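Local structure of aminoglycoside phosphotransferase (Streptomyces rimosus, 6FUC) at residues A[133-138]-A[264-269]; A[173-178]-A[257-262]. The protein probably transfers phosphate from ATP to the 3''-hydroxyl of streptomycin, the reaction by which enzymes of this class inactivate the antibiotic. All blocks are in the same frame, centred on the assembly; numbering follows the deposited sequence.

Interaction 1: A[133-138]-A[264-269]; sequences EMFSMA and LHLDPL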
ATOM      1  N   GLU A 133      -6.354   4.451 -14.587  1.00 10.41           N
ATOM      2  CA  GLU A 133      -5.034   3.833 -14.543  1.00 11.60           C
ATOM      3  C   GLU A 133      -5.057   2.438 -13.916  1.00 10.57           C
ATOM      4  O   GLU A 133      -4.420   1.508 -14.410  1.00 11.52           O
ATOM      5  CB  GLU A 133      -4.063   4.689 -13.739  1.00 14.20           C
ATOM      6  CG  GLU A 133      -2.689   4.030 -13.497  1.00 14.35           C
ATOM      7  CD  GLU A 133      -1.704   4.918 -12.792  1.00 14.90           C
ATOM      8  OE1 GLU A 133      -1.981   6.114 -12.574  1.00 13.66           O
ATOM      9  OE2 GLU A 133      -0.575   4.396 -12.599  1.00 23.28           O
ATOM     10  N   MET A 134      -5.756   2.324 -12.798  1.00  9.87           N
ATOM     11  CA  MET A 134      -5.735   1.046 -12.104  1.00 10.34           C
ATOM     12  C   MET A 134      -6.472  -0.017 -12.883  1.00 10.80           C
ATOM     13  O   MET A 134      -6.060  -1.181 -12.886  1.00 10.73           O
ATOM     14  CB  MET A 134      -6.248   1.236 -10.704  1.00 12.55           C
ATOM     15  CG  MET A 134      -5.375   2.177  -9.840  1.00 14.94           C
ATOM     16  SD  MET A 134      -3.612   2.164  -9.981  0.80 12.84           S
ATOM     17  CE  MET A 134      -3.518   0.564  -9.175  0.80 18.24           C
ATOM     18  N   PHE A 135      -7.596   0.357 -13.518  1.00 12.00           N
ATOM     19  CA  PHE A 135      -8.328  -0.601 -14.295  1.00 11.96           C
ATOM     20  C   PHE A 135      -7.487  -1.041 -15.484  1.00 11.25           C
ATOM     21  O   PHE A 135      -7.435  -2.226 -15.840  1.00 13.54           O
ATOM     22  CB  PHE A 135      -9.705  -0.095 -14.695  1.00 13.23           C
ATOM     23  CG  PHE A 135     -10.669  -1.215 -14.898  1.00 12.22           C
ATOM     24  CD1 PHE A 135     -11.363  -1.756 -13.845  1.00 16.08           C
ATOM     25  CD2 PHE A 135     -10.847  -1.836 -16.119  1.00 20.80           C
ATOM     26  CE1 PHE A 135     -12.283  -2.735 -13.953  1.00 16.49           C
ATOM     27  CE2 PHE A 135     -11.760  -2.892 -16.266  1.00 20.54           C
ATOM     28  CZ  PHE A 135     -12.362  -3.374 -15.136  1.00 20.19           C
ATOM     29  N   SER A 136      -6.778  -0.089 -16.107  1.00 14.35           N
ATOM     30  CA  SER A 136      -5.853  -0.451 -17.172  1.00 14.97           C
ATOM     31  C   SER A 136      -4.721  -1.373 -16.700  1.00 13.56           C
ATOM     32  O   SER A 136      -4.384  -2.339 -17.417  1.00 16.04           O
ATOM     33  CB  SER A 136      -5.333   0.823 -17.824  1.00 16.36           C
ATOM     34  OG  SER A 136      -6.443   1.557 -18.359  0.30 15.41           O
ATOM     35  N   MET A 137      -4.197  -1.164 -15.493  1.00 12.81           N
ATOM     36  CA  MET A 137      -3.243  -2.073 -14.961  1.00 13.09           C
ATOM     37  C   MET A 137      -3.809  -3.479 -14.785  1.00 12.83           C
ATOM     38  O   MET A 137      -3.166  -4.481 -15.130  1.00 13.54           O
ATOM     39  CB  MET A 137      -2.816  -1.541 -13.611  1.00 13.83           C
ATOM     40  CG  MET A 137      -1.841  -0.405 -13.599  0.50 15.26           C
ATOM     41  SD  MET A 137      -1.275   0.067 -11.969  0.50 19.58           S
ATOM     42  CE  MET A 137       0.010  -1.140 -11.789  0.50 18.52           C
ATOM     43  N   ALA A 138      -5.009  -3.610 -14.259  1.00 10.76           N
ATOM     44  CA  ALA A 138      -5.649  -4.925 -14.114  1.00 11.24           C
ATOM     45  C   ALA A 138      -5.841  -5.594 -15.468  1.00 12.52           C
ATOM     46  O   ALA A 138      -5.639  -6.786 -15.562  1.00 13.49           O
ATOM     47  CB  ALA A 138      -6.974  -4.756 -13.419  1.00 12.48           C
ATOM     48  N   LEU A 264     -12.068  -3.592  -3.181  1.00  9.05           N
ATOM     49  CA  LEU A 264     -11.530  -4.832  -2.630  1.00  9.61           C
ATOM     50  C   LEU A 264     -11.246  -5.844  -3.720  1.00  9.46           C
ATOM     51  O   LEU A 264     -10.246  -6.514  -3.699  1.00 10.77           O
ATOM     52  CB  LEU A 264     -12.490  -5.416  -1.600  1.00 10.73           C
ATOM     53  CG  LEU A 264     -11.932  -6.642  -0.882  1.00 14.07           C
ATOM     54  CD1 LEU A 264     -10.658  -6.321  -0.057  1.00 16.68           C
ATOM     55  CD2 LEU A 264     -13.017  -7.229  -0.018  1.00 18.13           C
ATOM     56  N   HIS A 265     -12.213  -5.939  -4.638  1.00  9.24           N
ATOM     57  CA  HIS A 265     -12.134  -6.922  -5.691  1.00  9.74           C
ATOM     58  C   HIS A 265     -11.204  -6.526  -6.868  1.00  9.64           C
ATOM     59  O   HIS A 265     -10.595  -7.403  -7.487  1.00 10.54           O
ATOM     60  CB  HIS A 265     -13.519  -7.236  -6.216  1.00 10.04           C
ATOM     61  CG  HIS A 265     -14.325  -7.996  -5.215  1.00 11.75           C
ATOM     62  ND1 HIS A 265     -15.643  -8.335  -5.444  1.00 15.72           N
ATOM     63  CD2 HIS A 265     -14.013  -8.477  -3.978  1.00 13.84           C
ATOM     64  CE1 HIS A 265     -16.094  -8.996  -4.382  1.00 18.49           C
ATOM     65  NE2 HIS A 265     -15.131  -9.090  -3.476  1.00 17.16           N
ATOM     66  N   LEU A 266     -11.086  -5.220  -7.089  1.00  8.91           N
ATOM     67  CA  LEU A 266     -10.182  -4.760  -8.145  1.00  8.69           C
ATOM     68  C   LEU A 266      -8.730  -4.971  -7.721  1.00  8.69           C
ATOM     69  O   LEU A 266      -7.863  -5.360  -8.538  1.00  9.17           O
ATOM     70  CB  LEU A 266     -10.439  -3.282  -8.439  1.00  9.17           C
ATOM     71  CG  LEU A 266      -9.515  -2.654  -9.470  1.00 10.73           C
ATOM     72  CD1 LEU A 266      -9.574  -3.327 -10.837  1.00 12.98           C
ATOM     73  CD2 LEU A 266      -9.818  -1.158  -9.563  1.00 12.24           C
ATOM     74  N   ASP A 267      -8.399  -4.632  -6.474  1.00  9.04           N
ATOM     75  CA  ASP A 267      -7.005  -4.491  -6.063  1.00  9.15           C
ATOM     76  C   ASP A 267      -6.188  -5.702  -6.424  1.00  9.09           C
ATOM     77  O   ASP A 267      -5.072  -5.540  -6.989  1.00  9.36           O
ATOM     78  CB  ASP A 267      -6.933  -4.129  -4.570  1.00 11.11           C
ATOM     79  CG  ASP A 267      -5.531  -3.665  -4.211  1.00 12.86           C
ATOM     80  OD1 ASP A 267      -5.295  -2.405  -4.426  1.00 13.99           O
ATOM     81  OD2 ASP A 267      -4.717  -4.498  -3.816  1.00 13.02           O
ATOM     82  N   PRO A 268      -6.585  -6.941  -6.102  1.00  9.47           N
ATOM     83  CA  PRO A 268      -5.693  -8.045  -6.381  1.00 10.40           C
ATOM     84  C   PRO A 268      -5.384  -8.274  -7.834  1.00 10.59           C
ATOM     85  O   PRO A 268      -4.373  -8.883  -8.187  1.00 12.77           O
ATOM     86  CB  PRO A 268      -6.386  -9.260  -5.766  1.00 12.62           C
ATOM     87  CG  PRO A 268      -7.746  -8.860  -5.579  1.00 15.25           C
ATOM     88  CD  PRO A 268      -7.805  -7.377  -5.393  1.00 11.04           C
ATOM     89  N   LEU A 269      -6.251  -7.817  -8.723  1.00  9.99           N
ATOM     90  CA  LEU A 269      -6.082  -7.939 -10.157  1.00  9.99           C
ATOM     91  C   LEU A 269      -4.995  -7.005 -10.717  1.00 10.11           C
ATOM     92  O   LEU A 269      -4.636  -7.112 -11.853  1.00 11.01           O
ATOM     93  CB  LEU A 269      -7.426  -7.720 -10.880  1.00 10.54           C
ATOM     94  CG  LEU A 269      -8.539  -8.613 -10.421  1.00 11.35           C
ATOM     95  CD1 LEU A 269      -9.809  -8.195 -11.139  1.00 12.79           C
ATOM     96  CD2 LEU A 269      -8.252 -10.065 -10.626  1.00 13.51           C
TER
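Ala138 on helix 131-143 comes closest to Leu269, their CA atoms 5.0 Å apart, where the chain has left the regular hydrogen bonding of helix 257-266 but still keeps helical backbone angles. The contact belongs to the helical part of a kinase-like aminoglycoside phosphotransferase fold and sets the end of the last helix, with the C-terminal residues that follow it, against the side of an earlier helix. Leu266 is the main side chain here. Its CG stands anti to the backbone N (chi1 177°), which sends the two methyl groups toward helix 131-143, where they divide the work. CD1 settles between Phe135 and Ala138, 3.8 Å from CD1 of Phe135 and 3.9 Å from CB of Ala138. CD2 turns to the preceding turn of the same helix and lies more loosely against Met134, 4.4 Å from its CB. The Phe135 ring meets the leucine methyl obliquely, through CD1 and, a little farther off, CE1. Leu165 and Leu168 of helix 161-168 also touch this ring, and Leu168 reaches Leu266 as well, so three helices share one apolar cluster. One turn on from Met134, Ala138 serves both leucines: besides the Leu266 methyl, its CB touches CB of Leu269 at 3.9 Å. The small alanine side chain lets the two backbones come near each other at this end. Beyond Leu266, the turn is held by a backbone bond from Leu269 N to Leu266 O, while the Asp267 carboxylate, at OD2, accepts the indole N-H of Trp271. The carbonyl of Leu269 is buried here without a conventional donor; its O instead takes a CA-H...O contact from Ala138 CA at 3.3 Å, with an angle of 152° at the hydrogen.

Interaction 2: A[173-178]-A[257-262]; sequences GQRLAQ and RDRERF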
ATOM      1  N   GLY A 173     -17.653   3.332 -15.212  1.00  7.74           N
ATOM      2  CA  GLY A 173     -18.221   4.667 -15.292  1.00  8.48           C
ATOM      3  C   GLY A 173     -18.841   5.162 -14.019  1.00  7.67           C
ATOM      4  O   GLY A 173     -18.636   6.290 -13.561  1.00  8.05           O
ATOM      5  N   GLN A 174     -19.660   4.291 -13.386  1.00  8.38           N
ATOM      6  CA  GLN A 174     -20.277   4.669 -12.122  1.00  8.86           C
ATOM      7  C   GLN A 174     -19.213   4.970 -11.082  1.00  7.76           C
ATOM      8  O   GLN A 174     -19.335   5.932 -10.314  1.00  9.38           O
ATOM      9  CB  GLN A 174     -21.192   3.497 -11.662  1.00 10.83           C
ATOM     10  CG  GLN A 174     -22.091   3.777 -10.531  0.50 15.29           C
ATOM     11  CD  GLN A 174     -23.031   2.593 -10.350  0.50 15.72           C
ATOM     12  OE1 GLN A 174     -24.093   2.487 -11.001  0.50 24.73           O
ATOM     13  NE2 GLN A 174     -22.645   1.685  -9.483  0.50 19.10           N
ATOM     14  N   ARG A 175     -18.201   4.111 -11.000  1.00  7.40           N
ATOM     15  CA  ARG A 175     -17.155   4.284  -9.980  1.00  7.27           C
ATOM     16  C   ARG A 175     -16.303   5.521 -10.318  1.00  6.90           C
ATOM     17  O   ARG A 175     -15.863   6.226  -9.394  1.00  7.53           O
ATOM     18  CB  ARG A 175     -16.353   3.027  -9.859  1.00  7.75           C
ATOM     19  CG  ARG A 175     -17.159   1.831  -9.400  1.00  8.59           C
ATOM     20  CD  ARG A 175     -17.548   1.854  -7.934  1.00 12.67           C
ATOM     21  NE  ARG A 175     -18.539   0.712  -7.745  1.00 15.28           N
ATOM     22  CZ  ARG A 175     -19.817   0.844  -7.766  0.50 11.78           C
ATOM     23  NH1 ARG A 175     -20.344   2.051  -7.820  0.50 12.00           N
ATOM     24  NH2 ARG A 175     -20.549  -0.260  -7.738  0.50 14.90           N
ATOM     25  N   LEU A 176     -16.081   5.818 -11.594  1.00  6.66           N
ATOM     26  CA  LEU A 176     -15.401   7.037 -11.955  1.00  7.51           C
ATOM     27  C   LEU A 176     -16.165   8.276 -11.484  1.00  7.96           C
ATOM     28  O   LEU A 176     -15.575   9.259 -11.050  1.00  8.96           O
ATOM     29  CB  LEU A 176     -15.162   7.153 -13.458  1.00  7.79           C
ATOM     30  CG  LEU A 176     -14.012   6.308 -13.989  1.00  8.50           C
ATOM     31  CD1 LEU A 176     -14.154   6.122 -15.526  1.00  9.64           C
ATOM     32  CD2 LEU A 176     -12.654   6.887 -13.693  1.00  9.38           C
ATOM     33  N   ALA A 177     -17.497   8.255 -11.587  1.00  8.22           N
ATOM     34  CA  ALA A 177     -18.268   9.383 -11.124  1.00  9.05           C
ATOM     35  C   ALA A 177     -18.128   9.557  -9.622  1.00  9.03           C
ATOM     36  O   ALA A 177     -18.018  10.705  -9.125  1.00 10.53           O
ATOM     37  CB  ALA A 177     -19.705   9.219 -11.545  1.00 10.86           C
ATOM     38  N   GLN A 178     -18.139   8.438  -8.894  1.00  8.27           N
ATOM     39  CA  GLN A 178     -17.956   8.534  -7.404  1.00  8.28           C
ATOM     40  C   GLN A 178     -16.572   9.063  -7.064  1.00  8.18           C
ATOM     41  O   GLN A 178     -16.411   9.845  -6.137  1.00  9.75           O
ATOM     42  CB  GLN A 178     -18.243   7.187  -6.771  1.00  8.59           C
ATOM     43  CG  GLN A 178     -19.711   6.810  -6.881  1.00 10.01           C
ATOM     44  CD  GLN A 178     -19.962   5.396  -6.434  1.00 12.03           C
ATOM     45  OE1 GLN A 178     -19.263   4.485  -6.849  1.00 14.08           O
ATOM     46  NE2 GLN A 178     -20.984   5.208  -5.676  1.00 15.85           N
ATOM     47  N   ARG A 257     -21.067   0.018   0.826  1.00 15.27           N
ATOM     48  CA  ARG A 257     -20.502  -1.310   0.699  1.00 16.86           C
ATOM     49  C   ARG A 257     -20.236  -1.725  -0.743  1.00 14.42           C
ATOM     50  O   ARG A 257     -19.276  -2.424  -0.933  1.00 14.80           O
ATOM     51  CB  ARG A 257     -21.374  -2.317   1.462  1.00 27.53           C
ATOM     52  CG  ARG A 257     -21.401  -2.053   2.977  1.00 28.28           C
ATOM     53  CD  ARG A 257     -20.121  -1.795   3.698  1.00 27.25           C
ATOM     54  NE  ARG A 257     -20.202  -1.979   5.113  1.00 34.45           N
ATOM     55  CZ  ARG A 257     -19.164  -2.193   5.924  1.00 36.88           C
ATOM     56  NH1 ARG A 257     -17.871  -2.201   5.477  1.00 36.65           N
ATOM     57  NH2 ARG A 257     -19.418  -2.370   7.225  1.00 41.76           N
ATOM     58  N   ASP A 258     -21.056  -1.360  -1.722  1.00 14.82           N
ATOM     59  CA  ASP A 258     -20.777  -1.742  -3.085  1.00 17.16           C
ATOM     60  C   ASP A 258     -19.513  -1.084  -3.585  1.00 13.55           C
ATOM     61  O   ASP A 258     -18.742  -1.668  -4.299  1.00 13.88           O
ATOM     62  CB  ASP A 258     -21.963  -1.384  -4.024  1.00 20.13           C
ATOM     63  CG  ASP A 258     -23.198  -2.159  -3.740  1.00 25.80           C
ATOM     64  OD1 ASP A 258     -23.188  -3.180  -3.018  1.00 30.73           O
ATOM     65  OD2 ASP A 258     -24.241  -1.706  -4.263  1.00 32.48           O
ATOM     66  N   ARG A 259     -19.340   0.193  -3.261  1.00 13.28           N
ATOM     67  CA  ARG A 259     -18.164   0.901  -3.681  1.00 13.90           C
ATOM     68  C   ARG A 259     -16.893   0.250  -3.001  1.00 12.14           C
ATOM     69  O   ARG A 259     -15.882   0.050  -3.614  1.00 13.19           O
ATOM     70  CB  ARG A 259     -18.333   2.363  -3.324  1.00 15.51           C
ATOM     71  CG  ARG A 259     -17.003   2.977  -3.757  0.50 12.15           C
ATOM     72  CD  ARG A 259     -17.142   4.430  -4.125  0.50 10.35           C
ATOM     73  NE  ARG A 259     -18.078   5.057  -3.200  0.50 10.37           N
ATOM     74  CZ  ARG A 259     -18.014   6.308  -2.787  0.50 14.37           C
ATOM     75  NH1 ARG A 259     -18.978   6.744  -1.991  0.50 17.78           N
ATOM     76  NH2 ARG A 259     -17.012   7.120  -3.125  0.50 12.20           N
ATOM     77  N   GLU A 260     -16.983  -0.023  -1.688  1.00 11.19           N
ATOM     78  CA  GLU A 260     -15.908  -0.670  -0.964  1.00 11.89           C
ATOM     79  C   GLU A 260     -15.518  -2.008  -1.625  1.00 10.89           C
ATOM     80  O   GLU A 260     -14.354  -2.316  -1.834  1.00 12.02           O
ATOM     81  CB  GLU A 260     -16.303  -0.853   0.470  1.00 12.79           C
ATOM     82  CG  GLU A 260     -15.242  -1.512   1.347  1.00 13.57           C
ATOM     83  CD  GLU A 260     -15.724  -1.924   2.714  1.00 17.30           C
ATOM     84  OE1 GLU A 260     -16.791  -1.468   3.181  1.00 22.96           O
ATOM     85  OE2 GLU A 260     -15.064  -2.735   3.385  1.00 17.64           O
ATOM     86  N   ARG A 261     -16.557  -2.813  -1.884  1.00 11.14           N
ATOM     87  CA  ARG A 261     -16.322  -4.139  -2.448  1.00 11.50           C
ATOM     88  C   ARG A 261     -15.686  -4.073  -3.836  1.00 10.30           C
ATOM     89  O   ARG A 261     -14.904  -4.934  -4.207  1.00 10.91           O
ATOM     90  CB  ARG A 261     -17.648  -4.933  -2.427  1.00 15.98           C
ATOM     91  CG  ARG A 261     -17.936  -5.714  -1.163  1.00 24.19           C
ATOM     92  CD  ARG A 261     -19.217  -6.553  -1.322  0.50 26.48           C
ATOM     93  NE  ARG A 261     -19.112  -7.413  -2.507  0.50 34.63           N
ATOM     94  CZ  ARG A 261     -19.774  -7.242  -3.651  0.50 43.68           C
ATOM     95  NH1 ARG A 261     -20.633  -6.235  -3.787  0.50 45.78           N
ATOM     96  NH2 ARG A 261     -19.578  -8.093  -4.659  0.50 35.15           N
ATOM     97  N   PHE A 262     -16.091  -3.064  -4.636  1.00 10.02           N
ATOM     98  CA  PHE A 262     -15.505  -2.897  -5.950  1.00  9.55           C
ATOM     99  C   PHE A 262     -13.975  -2.766  -5.787  1.00  8.87           C
ATOM    100  O   PHE A 262     -13.222  -3.401  -6.522  1.00  8.96           O
ATOM    101  CB  PHE A 262     -16.102  -1.659  -6.615  1.00  9.56           C
ATOM    102  CG  PHE A 262     -15.525  -1.299  -7.942  1.00  8.92           C
ATOM    103  CD1 PHE A 262     -15.978  -1.839  -9.118  1.00  8.68           C
ATOM    104  CD2 PHE A 262     -14.445  -0.442  -8.010  1.00  9.08           C
ATOM    105  CE1 PHE A 262     -15.397  -1.503 -10.343  1.00  9.62           C
ATOM    106  CE2 PHE A 262     -13.858  -0.114  -9.224  1.00 10.11           C
ATOM    107  CZ  PHE A 262     -14.362  -0.629 -10.380  1.00 10.24           C
TER
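Arg175 lies across Phe262 where helices 172-181 and 257-266 pack steeply in the helical part of the kinase-like fold, their segment axes 11.4 Å apart at an angle of 107°. The tight part is a CH-pi contact: CG of Arg175 sits 3.6 Å from the centroid of the Phe262 ring, almost exactly on the ring normal. A bend at chi2 then carries the arginine chain over the ring toward its CB end, so that NE lies 3.6 Å from Phe262 CB. The guanidinium stands nearly perpendicular to the phenyl plane and presents an edge to it, while one of its faces looks onto the backbone of the opposing helix at Asp258 and Arg259. Leu131 of helix 131-143 touches both Arg175 and Phe262. Gln178 makes the second layer. Its amide stacks on the Arg259 guanidinium, the planes 25° apart, and its OE1 approaches Arg259 CD at 3.5 Å. Arg259 itself is held from beyond the contact by salt bridges to Asp217 and Asp256 and by a hydrogen bond to Gln182, which together help to hold in place the flat group that the glutamine covers. Toward solvent the contact slackens. Of the exposed Asp258 side chain it is CB that comes near Arg175 NH2, and the opposite charges stay apart, with 5.3 Å between Arg175 NH2 and Asp258 OD2. The two layers are joined within helix 172-181: Arg175 NH1 donates to Gln178 OE1 over 2.8 Å, arriving from above the carbonyl plane with an N-H...O angle of 143°.

How the interactions relate
From the N terminus, the chain passes through the five-stranded sheet before reaching helix 131-143, the first partner of interaction 1. It then runs through helix 161-168 to helix 172-181, the first partner of interaction 2. After the short strands, helix 219-233 and two shorter helices it arrives at helix 257-266, which serves both contacts. Residues 257-262 close the inner loop back to 173-178; 264-269, one residue further on, close the longer loop to 133-138. The loops are therefore nested and do not cross. With centres 13 Å apart, the contacts tie the start and the end of the last helix to two different earlier helices, 172-181 and 131-143.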